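Local coordinates for transcriptional activator PlcR protein (Bacillus thuringiensis, PDB 3U3W), which binds DNA through a helix-turn-helix domain as a transcription activator and is activated by the quorum-sensing signal peptide PapR, at residues A[89-94]-A[123-128]; A[133-138]-A[163-168]; A[180-185]-A[193-198]; A[221-226]-A[233-238]. One frame throughout, in Å; residues are numbered along the deposited sequence. Where two conformers were deposited one is given.

Contact 1. Residues A[89-94]-A[123-128]; sequences KRYKEI and AYVLKK
Y91 and V125 make the closest apolar approach, with a CH-pi contact. V125 CG2 sits over the centre of the Y91 ring, 4.0 Å from its centroid and 6° off the ring normal. The other methyl, V125 CG1, reaches Y91 CD2 at 3.4 Å. With CG1 anti to the backbone N (chi1 168°) and CG2 beside it, both methyls lie on the same side of the ring. L126 packs on the base of the Y91 side chain and on the backbone at K92. Its CD2 is 4.1 Å from Y91 CB, and its CD1 is 3.9 Å from K92 CA.

This packing joins the start of helix 91-102 to the end of helix 109-125 in the helical, TPR-type RNPP C-terminal domain. Y91 also packs on an aromatic side chain of the bound peptide, and K89 NZ forms a salt bridge with an acidic one. The backbone turns tightly here, with Schellman motifs at K89 and K127. R90 is the N-cap of helix 91-102.

No hydrogen bond crosses the contact. Within 89-94, R90 grips the E93 carboxylate side-on in a salt bridge. R90 NE meets E93 OE2 at 2.7 Å from above the carboxylate plane, and NH2 meets OE1 at 3.0 Å. At the solvent-exposed side, K92 NZ and K128 NZ, like charges, come within 4.2 Å. K128 also makes a cation-pi interaction with Y95.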
loop_
_atom_site.group_PDB
_atom_site.type_symbol
_atom_site.label_atom_id
_atom_site.label_comp_id
_atom_site.label_asym_id
_atom_site.label_seq_id
_atom_site.Cartn_x
_atom_site.Cartn_y
_atom_site.Cartn_z
ATOM N N LYS A 89 -1.228 16.071 12.787
ATOM C CA LYS A 89 -0.569 17.281 13.325
ATOM C C LYS A 89 -0.534 17.292 14.862
ATOM O O LYS A 89 -0.527 18.342 15.492
ATOM C CB LYS A 89 -1.223 18.574 12.809
ATOM C CG LYS A 89 -1.328 18.671 11.291
ATOM C CD LYS A 89 0.047 18.588 10.639
ATOM C CE LYS A 89 -0.057 18.336 9.139
ATOM N NZ LYS A 89 -0.437 16.934 8.840
ATOM N N ARG A 90 -0.512 16.111 15.461
ATOM C CA ARG A 90 -0.417 16.015 16.905
ATOM C C ARG A 90 1.049 15.981 17.362
ATOM O O ARG A 90 1.585 14.957 17.791
ATOM C CB ARG A 90 -1.254 14.832 17.392
ATOM C CG ARG A 90 -2.752 15.110 17.188
ATOM C CD ARG A 90 -3.632 13.857 17.190
ATOM N NE ARG A 90 -3.500 13.106 18.429
ATOM C CZ ARG A 90 -4.100 11.943 18.681
ATOM N NH1 ARG A 90 -4.892 11.384 17.766
ATOM N NH2 ARG A 90 -3.908 11.332 19.854
ATOM N N TYR A 91 1.689 17.140 17.268
ATOM C CA TYR A 91 3.132 17.229 17.443
ATOM C C TYR A 91 3.606 17.142 18.889
ATOM O O TYR A 91 4.684 16.593 19.159
ATOM C CB TYR A 91 3.680 18.465 16.727
ATOM C CG TYR A 91 3.626 18.325 15.210
ATOM C CD1 TYR A 91 4.484 17.445 14.545
ATOM C CD2 TYR A 91 2.720 19.061 14.452
ATOM C CE1 TYR A 91 4.450 17.306 13.173
ATOM C CE2 TYR A 91 2.676 18.934 13.068
ATOM C CZ TYR A 91 3.540 18.056 12.434
ATOM O OH TYR A 91 3.484 17.916 11.065
ATOM N N LYS A 92 2.806 17.674 19.812
ATOM C CA LYS A 92 3.065 17.492 21.241
ATOM C C LYS A 92 3.207 16.001 21.580
ATOM O O LYS A 92 4.231 15.563 22.123
ATOM C CB LYS A 92 1.941 18.107 22.084
ATOM C CG LYS A 92 2.409 19.165 23.100
ATOM C CD LYS A 92 3.519 18.646 24.035
ATOM C CE LYS A 92 4.002 19.733 25.019
ATOM N NZ LYS A 92 5.200 19.306 25.821
ATOM N N GLU A 93 2.185 15.219 21.236
ATOM C CA GLU A 93 2.209 13.794 21.542
ATOM C C GLU A 93 3.371 13.082 20.876
ATOM O O GLU A 93 4.036 12.266 21.497
ATOM C CB GLU A 93 0.895 13.137 21.152
ATOM C CG GLU A 93 -0.236 14.116 21.142
ATOM C CD GLU A 93 -1.574 13.435 21.160
ATOM O OE1 GLU A 93 -1.612 12.233 21.517
ATOM O OE2 GLU A 93 -2.580 14.100 20.818
ATOM N N ILE A 94 3.611 13.384 19.608
ATOM C CA ILE A 94 4.761 12.817 18.927
ATOM C C ILE A 94 6.033 13.103 19.702
ATOM O O ILE A 94 6.875 12.222 19.911
ATOM C CB ILE A 94 4.893 13.386 17.512
ATOM C CG1 ILE A 94 3.650 12.990 16.704
ATOM C CG2 ILE A 94 6.219 12.924 16.871
ATOM C CD1 ILE A 94 3.710 13.302 15.214
ATOM N N ALA A 123 9.954 19.003 17.371
ATOM C CA ALA A 123 10.596 20.070 18.123
ATOM C C ALA A 123 10.449 21.397 17.385
ATOM O O ALA A 123 10.086 22.412 17.976
ATOM C CB ALA A 123 12.058 19.745 18.364
ATOM N N TYR A 124 10.713 21.369 16.084
ATOM C CA TYR A 124 10.616 22.557 15.255
ATOM C C TYR A 124 9.187 23.095 15.168
ATOM O O TYR A 124 8.956 24.306 15.239
ATOM C CB TYR A 124 11.168 22.298 13.859
ATOM C CG TYR A 124 10.639 23.287 12.866
ATOM C CD1 TYR A 124 11.258 24.523 12.691
ATOM C CD2 TYR A 124 9.498 23.006 12.118
ATOM C CE1 TYR A 124 10.756 25.452 11.784
ATOM C CE2 TYR A 124 8.995 23.925 11.204
ATOM C CZ TYR A 124 9.630 25.151 11.045
ATOM O OH TYR A 124 9.130 26.076 10.160
ATOM N N VAL A 125 8.216 22.208 15.013
ATOM C CA VAL A 125 6.861 22.691 14.845
ATOM C C VAL A 125 6.423 23.318 16.147
ATOM O O VAL A 125 5.682 24.286 16.157
ATOM C CB VAL A 125 5.885 21.568 14.426
ATOM C CG1 VAL A 125 4.432 22.036 14.542
ATOM C CG2 VAL A 125 6.203 21.130 13.025
ATOM N N LEU A 126 6.907 22.757 17.250
ATOM C CA LEU A 126 6.542 23.231 18.576
ATOM C C LEU A 126 7.343 24.478 18.966
ATOM O O LEU A 126 7.169 25.032 20.050
ATOM C CB LEU A 126 6.717 22.108 19.612
ATOM C CG LEU A 126 5.781 20.904 19.453
ATOM C CD1 LEU A 126 6.103 19.819 20.466
ATOM C CD2 LEU A 126 4.334 21.322 19.566
ATOM N N LYS A 127 8.229 24.916 18.084
ATOM C CA LYS A 127 9.001 26.130 18.337
ATOM C C LYS A 127 9.955 25.985 19.527
ATOM O O LYS A 127 10.310 26.959 20.176
ATOM C CB LYS A 127 8.057 27.325 18.518
ATOM C CG LYS A 127 7.209 27.595 17.269
ATOM C CD LYS A 127 6.263 28.774 17.445
ATOM C CE LYS A 127 5.280 28.889 16.279
ATOM N NZ LYS A 127 5.937 29.210 14.977
ATOM N N LYS A 128 10.364 24.753 19.799
ATOM C CA LYS A 128 11.364 24.469 20.809
ATOM C C LYS A 128 12.769 24.623 20.229
ATOM O O LYS A 128 13.760 24.777 20.954
ATOM C CB LYS A 128 11.170 23.055 21.353
ATOM C CG LYS A 128 9.867 22.862 22.144
ATOM C CD LYS A 128 9.676 21.398 22.569
ATOM C CE LYS A 128 8.866 21.278 23.858
ATOM N NZ LYS A 128 7.605 22.080 23.814
#

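Contact 2. Residues A[133-138]-A[163-168]; sequences YCILEL and NIYAEN
I135 meets I164 and Y165 between helix 131-143 and helix 153-167, two successive antiparallel helices of the TPR-type domain. The short axes run at 158° to each other and come within 10.6 Å.

The side chains of I135 and Y165 are roughly perpendicular. The I135 CD1 methyl lies over one face of the Y165 ring, shifted from its centre toward the rim. It makes a CH-pi contact 3.8 Å from the centroid, with Y165 CE1 nearest at 3.5 Å. The second branch, I135 CG2, lies near the phenol end, 3.8 Å from Y165 OH. That hydroxyl is hydrogen-bonded to K139 NZ.

I135 and I164 lie alongside each other, pointing opposite ways. I164 CG2 meets I135 CD1 at 3.8 Å. I164 CG1 is anti to the carbonyl carbon (chi1 -64°), and from there CD1 extends to C134 SG, 3.6 Å away. L138 CD1 makes a longer contact with I164 CD1. The touching groups are mostly buried and no hydrogen bond crosses between the segments.

Y124 of helix 109-125 packs on both C134 and I164. An aromatic side chain of the bound peptide packs on I164, so this helix pair borders the peptide site.

N168, near the end of helix 153-167, turns its side chain back to I164. N168 ND2 donates an almost straight hydrogen bond to I164 O, 2.7 Å long.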
loop_
_atom_site.group_PDB
_atom_site.type_symbol
_atom_site.label_atom_id
_atom_site.label_comp_id
_atom_site.label_asym_id
_atom_site.label_seq_id
_atom_site.Cartn_x
_atom_site.Cartn_y
_atom_site.Cartn_z
ATOM N N TYR A 133 18.444 25.177 13.033
ATOM C CA TYR A 133 19.044 24.098 13.788
ATOM C C TYR A 133 18.381 22.772 13.401
ATOM O O TYR A 133 19.047 21.749 13.219
ATOM C CB TYR A 133 18.916 24.382 15.284
ATOM C CG TYR A 133 19.412 23.269 16.173
ATOM C CD1 TYR A 133 20.746 23.205 16.568
ATOM C CD2 TYR A 133 18.544 22.285 16.624
ATOM C CE1 TYR A 133 21.193 22.186 17.396
ATOM C CE2 TYR A 133 18.972 21.279 17.454
ATOM C CZ TYR A 133 20.296 21.227 17.834
ATOM O OH TYR A 133 20.718 20.205 18.649
ATOM N N CYS A 134 17.063 22.803 13.249
ATOM C CA CYS A 134 16.339 21.643 12.747
ATOM C C CYS A 134 16.928 21.121 11.421
ATOM O O CYS A 134 17.244 19.940 11.286
ATOM C CB CYS A 134 14.858 21.981 12.592
ATOM S SG CYS A 134 13.830 20.565 12.240
ATOM N N ILE A 135 17.092 22.013 10.452
ATOM C CA ILE A 135 17.645 21.639 9.156
ATOM C C ILE A 135 19.031 21.008 9.272
ATOM O O ILE A 135 19.316 19.981 8.632
ATOM C CB ILE A 135 17.720 22.850 8.207
ATOM C CG1 ILE A 135 16.319 23.217 7.724
ATOM C CG2 ILE A 135 18.645 22.562 7.037
ATOM C CD1 ILE A 135 16.274 24.486 6.934
ATOM N N LEU A 136 19.893 21.615 10.085
ATOM C CA LEU A 136 21.244 21.088 10.264
ATOM C C LEU A 136 21.245 19.693 10.891
ATOM O O LEU A 136 22.056 18.845 10.530
ATOM C CB LEU A 136 22.096 22.050 11.098
ATOM C CG LEU A 136 22.542 23.326 10.371
ATOM C CD1 LEU A 136 23.110 24.373 11.339
ATOM C CD2 LEU A 136 23.542 23.006 9.259
ATOM N N GLU A 137 20.343 19.457 11.840
ATOM C CA GLU A 137 20.236 18.141 12.451
ATOM C C GLU A 137 19.708 17.118 11.437
ATOM O O GLU A 137 20.217 15.996 11.338
ATOM C CB GLU A 137 19.354 18.189 13.691
ATOM C CG GLU A 137 19.988 18.924 14.864
ATOM C CD GLU A 137 21.423 18.470 15.137
ATOM O OE1 GLU A 137 21.688 17.248 15.163
ATOM O OE2 GLU A 137 22.294 19.348 15.319
ATOM N N LEU A 138 18.699 17.517 10.675
ATOM C CA LEU A 138 18.178 16.668 9.610
ATOM C C LEU A 138 19.247 16.309 8.575
ATOM O O LEU A 138 19.388 15.148 8.207
ATOM C CB LEU A 138 16.976 17.327 8.948
ATOM C CG LEU A 138 15.785 17.313 9.886
ATOM C CD1 LEU A 138 14.589 17.982 9.246
ATOM C CD2 LEU A 138 15.482 15.872 10.239
ATOM N N ASN A 163 10.357 21.404 3.213
ATOM C CA ASN A 163 9.225 22.089 3.832
ATOM C C ASN A 163 9.674 23.247 4.706
ATOM O O ASN A 163 9.017 24.277 4.774
ATOM C CB ASN A 163 8.420 21.127 4.728
ATOM C CG ASN A 163 7.534 20.166 3.934
ATOM O OD1 ASN A 163 7.324 20.334 2.739
ATOM N ND2 ASN A 163 7.001 19.161 4.613
ATOM N N ILE A 164 10.780 23.048 5.409
ATOM C CA ILE A 164 11.228 24.014 6.396
ATOM C C ILE A 164 11.885 25.220 5.718
ATOM O O ILE A 164 11.603 26.359 6.090
ATOM C CB ILE A 164 12.150 23.368 7.442
ATOM C CG1 ILE A 164 11.359 22.325 8.239
ATOM C CG2 ILE A 164 12.744 24.438 8.372
ATOM C CD1 ILE A 164 12.211 21.474 9.144
ATOM N N TYR A 165 12.731 24.963 4.721
ATOM C CA TYR A 165 13.227 26.027 3.838
ATOM C C TYR A 165 12.043 26.822 3.303
ATOM O O TYR A 165 12.031 28.058 3.336
ATOM C CB TYR A 165 13.999 25.449 2.648
ATOM C CG TYR A 165 15.449 25.111 2.917
ATOM C CD1 TYR A 165 16.266 25.984 3.617
ATOM C CD2 TYR A 165 16.003 23.911 2.457
ATOM C CE1 TYR A 165 17.602 25.676 3.868
ATOM C CE2 TYR A 165 17.332 23.593 2.696
ATOM C CZ TYR A 165 18.130 24.486 3.403
ATOM O OH TYR A 165 19.458 24.196 3.648
ATOM N N ALA A 166 11.027 26.111 2.828
ATOM C CA ALA A 166 9.949 26.792 2.125
ATOM C C ALA A 166 9.113 27.680 3.037
ATOM O O ALA A 166 8.692 28.762 2.647
ATOM C CB ALA A 166 9.072 25.802 1.348
ATOM N N GLU A 167 8.852 27.238 4.251
ATOM C CA GLU A 167 7.973 28.038 5.086
ATOM C C GLU A 167 8.720 29.119 5.880
ATOM O O GLU A 167 8.110 29.902 6.604
ATOM C CB GLU A 167 7.086 27.159 5.961
ATOM C CG GLU A 167 7.740 26.486 7.121
ATOM C CD GLU A 167 6.706 25.789 7.996
ATOM O OE1 GLU A 167 5.492 25.944 7.717
ATOM O OE2 GLU A 167 7.102 25.090 8.949
ATOM N N ASN A 168 10.039 29.164 5.705
ATOM C CA ASN A 168 10.865 30.211 6.284
ATOM C C ASN A 168 11.497 31.147 5.233
ATOM O O ASN A 168 12.594 31.686 5.439
ATOM C CB ASN A 168 11.936 29.599 7.203
ATOM C CG ASN A 168 11.337 28.954 8.437
ATOM O OD1 ASN A 168 11.162 29.608 9.469
ATOM N ND2 ASN A 168 11.002 27.668 8.334
#

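Contact 3. Residues A[180-185]-A[193-198]; sequences QILKQL and EFDVKV
F194 and I181 are brought together by their first torsions. F194 CG is anti to the backbone N (chi1 -173°). I181 carries CG1 anti to its carbonyl carbon (chi1 -63°), which leaves CG2 pointing to the facing helix. There CG2 meets two groups at once, F194 CE2 at 3.8 Å and V198 CG2 at 3.8 Å. I181 stands nearly square to the F194 side chain.

L185 reaches the same ring one turn along. Its CD1 is 3.9 Å from F194 CD2, and the approach to the ring is oblique. The same methyl lies against D195 OD1 at 3.7 Å. This is van der Waals contact only. The other oxygen, OD2, forms a salt bridge with R199 NE.

L182 and V198 run side by side with their ends turned opposite ways, L182 CD2 lying 3.7 Å from V198 CG1. Within its own helix, V198 CG2 lies over one face of the F194 ring, toward the rim. The ring is thus packed from its own helix as well as from the facing one. Y156 adds an edge-to-face ring contact with F194, and L155 packs on both L185 and F194.

The axes of the two short helical segments are 10.4 Å apart at closest approach and run at 162° to each other. Such apolar packing of consecutive antiparallel helices, here 171-187 and 192-208, is characteristic of TPR-like helical repeats.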
loop_
_atom_site.group_PDB
_atom_site.type_symbol
_atom_site.label_atom_id
_atom_site.label_comp_id
_atom_site.label_asym_id
_atom_site.label_seq_id
_atom_site.Cartn_x
_atom_site.Cartn_y
_atom_site.Cartn_z
ATOM N N GLN A 180 14.367 17.865 -6.756
ATOM C CA GLN A 180 15.332 16.767 -6.614
ATOM C C GLN A 180 14.679 15.496 -6.089
ATOM O O GLN A 180 15.043 14.404 -6.515
ATOM C CB GLN A 180 16.470 17.124 -5.667
ATOM C CG GLN A 180 17.652 17.850 -6.252
ATOM C CD GLN A 180 18.582 18.336 -5.145
ATOM O OE1 GLN A 180 18.820 19.540 -5.005
ATOM N NE2 GLN A 180 19.082 17.399 -4.329
ATOM N N ILE A 181 13.750 15.638 -5.139
ATOM C CA ILE A 181 13.039 14.480 -4.572
ATOM C C ILE A 181 12.186 13.762 -5.618
ATOM O O ILE A 181 12.242 12.535 -5.743
ATOM C CB ILE A 181 12.167 14.849 -3.329
ATOM C CG1 ILE A 181 13.043 15.366 -2.191
ATOM C CG2 ILE A 181 11.347 13.641 -2.857
ATOM C CD1 ILE A 181 12.323 16.262 -1.207
ATOM N N LEU A 182 11.404 14.518 -6.379
ATOM C CA LEU A 182 10.594 13.935 -7.454
ATOM C C LEU A 182 11.446 13.181 -8.467
ATOM O O LEU A 182 11.013 12.163 -9.005
ATOM C CB LEU A 182 9.756 15.005 -8.156
ATOM C CG LEU A 182 8.721 15.637 -7.214
ATOM C CD1 LEU A 182 8.058 16.863 -7.827
ATOM C CD2 LEU A 182 7.684 14.599 -6.773
ATOM N N LYS A 183 12.656 13.687 -8.705
ATOM C CA LYS A 183 13.614 13.079 -9.627
ATOM C C LYS A 183 14.180 11.767 -9.080
ATOM O O LYS A 183 14.239 10.763 -9.788
ATOM C CB LYS A 183 14.743 14.074 -9.936
ATOM C CG LYS A 183 15.761 13.598 -10.969
ATOM C CD LYS A 183 16.727 14.717 -11.361
ATOM C CE LYS A 183 17.597 14.323 -12.563
ATOM N NZ LYS A 183 18.352 13.046 -12.367
ATOM N N GLN A 184 14.597 11.788 -7.819
ATOM C CA GLN A 184 15.054 10.590 -7.129
ATOM C C GLN A 184 13.962 9.529 -7.053
ATOM O O GLN A 184 14.270 8.342 -7.044
ATOM C CB GLN A 184 15.548 10.936 -5.717
ATOM C CG GLN A 184 16.786 11.835 -5.689
ATOM C CD GLN A 184 17.150 12.303 -4.286
ATOM O OE1 GLN A 184 17.512 11.499 -3.429
ATOM N NE2 GLN A 184 17.063 13.609 -4.051
ATOM N N LEU A 185 12.699 9.962 -7.007
ATOM C CA LEU A 185 11.554 9.052 -7.000
ATOM C C LEU A 185 11.345 8.324 -8.331
ATOM O O LEU A 185 10.934 7.161 -8.343
ATOM C CB LEU A 185 10.267 9.800 -6.643
ATOM C CG LEU A 185 9.937 9.934 -5.165
ATOM C CD1 LEU A 185 8.549 10.529 -5.001
ATOM C CD2 LEU A 185 10.006 8.574 -4.501
ATOM N N GLU A 193 1.874 7.378 -2.923
ATOM C CA GLU A 193 1.431 8.248 -1.832
ATOM C C GLU A 193 2.463 9.321 -1.498
ATOM O O GLU A 193 2.108 10.490 -1.364
ATOM C CB GLU A 193 1.067 7.464 -0.584
ATOM C CG GLU A 193 -0.402 7.047 -0.536
ATOM C CD GLU A 193 -0.664 5.980 0.516
ATOM O OE1 GLU A 193 0.304 5.306 0.949
ATOM O OE2 GLU A 193 -1.841 5.820 0.911
ATOM N N PHE A 194 3.735 8.933 -1.392
ATOM C CA PHE A 194 4.785 9.914 -1.131
ATOM C C PHE A 194 4.899 10.964 -2.251
ATOM O O PHE A 194 4.994 12.155 -1.980
ATOM C CB PHE A 194 6.141 9.250 -0.867
ATOM C CG PHE A 194 7.205 10.222 -0.437
ATOM C CD1 PHE A 194 6.991 11.073 0.641
ATOM C CD2 PHE A 194 8.414 10.297 -1.117
ATOM C CE1 PHE A 194 7.964 11.972 1.031
ATOM C CE2 PHE A 194 9.403 11.200 -0.738
ATOM C CZ PHE A 194 9.182 12.035 0.331
ATOM N N ASP A 195 4.880 10.500 -3.493
ATOM C CA ASP A 195 4.843 11.350 -4.676
ATOM C C ASP A 195 3.747 12.409 -4.535
ATOM O O ASP A 195 3.964 13.587 -4.830
ATOM C CB ASP A 195 4.561 10.468 -5.902
ATOM C CG ASP A 195 5.013 11.096 -7.225
ATOM O OD1 ASP A 195 6.041 10.637 -7.771
ATOM O OD2 ASP A 195 4.334 12.018 -7.739
ATOM N N VAL A 196 2.564 11.988 -4.089
ATOM C CA VAL A 196 1.451 12.909 -3.951
ATOM C C VAL A 196 1.770 13.943 -2.881
ATOM O O VAL A 196 1.454 15.128 -3.019
ATOM C CB VAL A 196 0.131 12.182 -3.575
ATOM C CG1 VAL A 196 -0.912 13.167 -3.106
ATOM C CG2 VAL A 196 -0.392 11.381 -4.745
ATOM N N LYS A 197 2.390 13.486 -1.801
ATOM C CA LYS A 197 2.693 14.362 -0.708
ATOM C C LYS A 197 3.741 15.418 -1.126
ATOM O O LYS A 197 3.579 16.607 -0.840
ATOM C CB LYS A 197 3.185 13.554 0.492
ATOM C CG LYS A 197 3.718 14.439 1.597
ATOM C CD LYS A 197 4.450 13.648 2.661
ATOM C CE LYS A 197 3.482 12.883 3.542
ATOM N NZ LYS A 197 4.198 12.196 4.644
ATOM N N VAL A 198 4.811 14.972 -1.786
ATOM C CA VAL A 198 5.843 15.887 -2.279
ATOM C C VAL A 198 5.267 16.901 -3.260
ATOM O O VAL A 198 5.584 18.084 -3.177
ATOM C CB VAL A 198 7.029 15.162 -2.977
ATOM C CG1 VAL A 198 8.068 16.186 -3.450
ATOM C CG2 VAL A 198 7.666 14.153 -2.053
#

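Contact 4. Residues A[221-226]-A[233-238]; sequences KAIEIS and ALIGQL
A222, I223 and S226 meet I235 and L238 without any ring, amide or other flat side-chain group, so no face or edge is used. The contact is made by methyls, methylenes and one hydroxyl.

The side chains of I223 and L238 overlap lengthwise, each extending toward the other's backbone. I223 CG1 lies 3.6 Å from L238 CB. The tip of L238 reaches further across, placing CD1 3.8 Å from A222 CB. L238 CD1 also lies close to S226 OG.

I235 approaches from one turn earlier. Its CG1 is anti to the backbone N (chi1 -166°), which sets CG2 between the N and the carbonyl carbon. CD1 then extends to S226 CB at 3.6 Å. It also touches I223 CG2 at 4.2 Å, where one isoleucine lies crosswise to the other.

The packing joins helix 212-228 to helix 235-248, its successor in the TPR-type domain. The turn between them is near the dimer partner: A233 packs on N230 of the second subunit. Q237 NE2 hydrogen-bonds an acidic side chain of the bound peptide.

A water bridges the two segments. It accepts from L234 N at 3.0 Å, at the N-cap position of helix 235-248. The same water is hydrogen-bonded to S226 OG at 3.1 Å.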
loop_
_atom_site.group_PDB
_atom_site.type_symbol
_atom_site.label_atom_id
_atom_site.label_comp_id
_atom_site.label_asym_id
_atom_site.label_seq_id
_atom_site.Cartn_x
_atom_site.Cartn_y
_atom_site.Cartn_z
ATOM N N LYS A 221 -1.920 17.305 -11.068
ATOM C CA LYS A 221 -1.157 16.082 -11.219
ATOM C C LYS A 221 -1.346 15.204 -9.965
ATOM O O LYS A 221 -1.609 14.008 -10.066
ATOM C CB LYS A 221 0.326 16.400 -11.430
ATOM C CG LYS A 221 1.140 15.239 -11.952
ATOM C CD LYS A 221 1.475 15.430 -13.423
ATOM C CE LYS A 221 0.223 15.767 -14.247
ATOM N NZ LYS A 221 0.394 15.492 -15.715
ATOM N N ALA A 222 -1.231 15.805 -8.783
ATOM C CA ALA A 222 -1.322 15.037 -7.550
ATOM C C ALA A 222 -2.761 14.501 -7.306
ATOM O O ALA A 222 -2.935 13.360 -6.911
ATOM C CB ALA A 222 -0.776 15.841 -6.360
ATOM N N ILE A 223 -3.772 15.310 -7.595
ATOM C CA ILE A 223 -5.166 14.863 -7.578
ATOM C C ILE A 223 -5.409 13.673 -8.507
ATOM O O ILE A 223 -6.103 12.727 -8.134
ATOM C CB ILE A 223 -6.131 16.020 -7.949
ATOM C CG1 ILE A 223 -6.018 17.138 -6.898
ATOM C CG2 ILE A 223 -7.572 15.502 -8.151
ATOM C CD1 ILE A 223 -7.098 18.227 -6.983
ATOM N N GLU A 224 -4.835 13.719 -9.707
ATOM C CA GLU A 224 -4.956 12.607 -10.648
ATOM C C GLU A 224 -4.339 11.336 -10.069
ATOM O O GLU A 224 -4.957 10.266 -10.095
ATOM C CB GLU A 224 -4.308 12.947 -11.995
ATOM C CG GLU A 224 -4.198 11.771 -12.958
ATOM C CD GLU A 224 -2.929 11.823 -13.815
ATOM O OE1 GLU A 224 -2.753 12.805 -14.569
ATOM O OE2 GLU A 224 -2.101 10.882 -13.727
ATOM N N ILE A 225 -3.120 11.453 -9.550
ATOM C CA ILE A 225 -2.453 10.314 -8.929
ATOM C C ILE A 225 -3.261 9.763 -7.756
ATOM O O ILE A 225 -3.355 8.556 -7.572
ATOM C CB ILE A 225 -1.037 10.663 -8.443
ATOM C CG1 ILE A 225 -0.176 11.108 -9.633
ATOM C CG2 ILE A 225 -0.399 9.457 -7.737
ATOM C CD1 ILE A 225 1.150 11.698 -9.232
ATOM N N SER A 226 -3.843 10.658 -6.969
ATOM C CA SER A 226 -4.642 10.261 -5.821
ATOM C C SER A 226 -5.874 9.450 -6.236
ATOM O O SER A 226 -6.137 8.398 -5.663
ATOM C CB SER A 226 -5.068 11.480 -5.008
ATOM O OG SER A 226 -3.955 12.045 -4.353
ATOM N N ALA A 233 -5.546 10.456 1.404
ATOM C CA ALA A 233 -4.653 11.018 2.414
ATOM C C ALA A 233 -4.496 12.562 2.308
ATOM O O ALA A 233 -4.602 13.288 3.302
ATOM C CB ALA A 233 -3.291 10.301 2.369
ATOM N N LEU A 234 -4.268 13.052 1.094
ATOM C CA LEU A 234 -4.042 14.470 0.872
ATOM C C LEU A 234 -5.066 15.100 -0.066
ATOM O O LEU A 234 -4.922 16.260 -0.449
ATOM C CB LEU A 234 -2.627 14.691 0.326
ATOM C CG LEU A 234 -1.514 14.400 1.334
ATOM C CD1 LEU A 234 -0.219 14.917 0.814
ATOM C CD2 LEU A 234 -1.837 15.054 2.682
ATOM N N ILE A 235 -6.103 14.350 -0.430
ATOM C CA ILE A 235 -7.014 14.807 -1.485
ATOM C C ILE A 235 -7.825 16.040 -1.065
ATOM O O ILE A 235 -8.093 16.911 -1.883
ATOM C CB ILE A 235 -7.958 13.669 -2.007
ATOM C CG1 ILE A 235 -8.633 14.087 -3.308
ATOM C CG2 ILE A 235 -9.020 13.307 -0.969
ATOM C CD1 ILE A 235 -7.991 13.532 -4.520
ATOM N N GLY A 236 -8.222 16.113 0.201
ATOM C CA GLY A 236 -8.882 17.312 0.706
ATOM C C GLY A 236 -7.977 18.541 0.579
ATOM O O GLY A 236 -8.368 19.562 0.009
ATOM N N GLN A 237 -6.754 18.425 1.090
ATOM C CA GLN A 237 -5.777 19.511 1.031
ATOM C C GLN A 237 -5.547 19.958 -0.402
ATOM O O GLN A 237 -5.423 21.144 -0.658
ATOM C CB GLN A 237 -4.448 19.099 1.680
ATOM C CG GLN A 237 -4.581 18.733 3.159
ATOM C CD GLN A 237 -4.966 17.257 3.361
ATOM O OE1 GLN A 237 -5.907 16.760 2.742
ATOM N NE2 GLN A 237 -4.224 16.557 4.220
ATOM N N LEU A 238 -5.508 18.995 -1.326
ATOM C CA LEU A 238 -5.265 19.253 -2.746
ATOM C C LEU A 238 -6.384 20.071 -3.384
ATOM O O LEU A 238 -6.115 21.062 -4.043
ATOM C CB LEU A 238 -5.054 17.936 -3.504
ATOM C CG LEU A 238 -3.667 17.327 -3.221
ATOM C CD1 LEU A 238 -3.541 15.881 -3.700
ATOM C CD2 LEU A 238 -2.562 18.210 -3.818
HETATM O O HOH W 1 -3.741 11.341 -1.306
#

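How the contacts relate
The four contacts follow one another in series along the all-helical C-terminal domain, each closing before the next opens. Contacts 1 and 2 have centres about 14 Å apart and touch directly, with Y124 OH probably hydrogen-bonded to E167 OE2 and N168 ND2. Contacts 3 and 4 have centres about 13 Å apart and also touch, through V196 with S226 and K197 with L234. Contacts 2 and 3 have centres about 18 Å apart without touching, but helices 153-167 and 171-187 link them as neighbours in the chain. All four have residues within reach of the bound peptide. All lie at least about 33 Å, nearest atoms, from the DNA, consistent with peptide sensing at a distance from DNA binding.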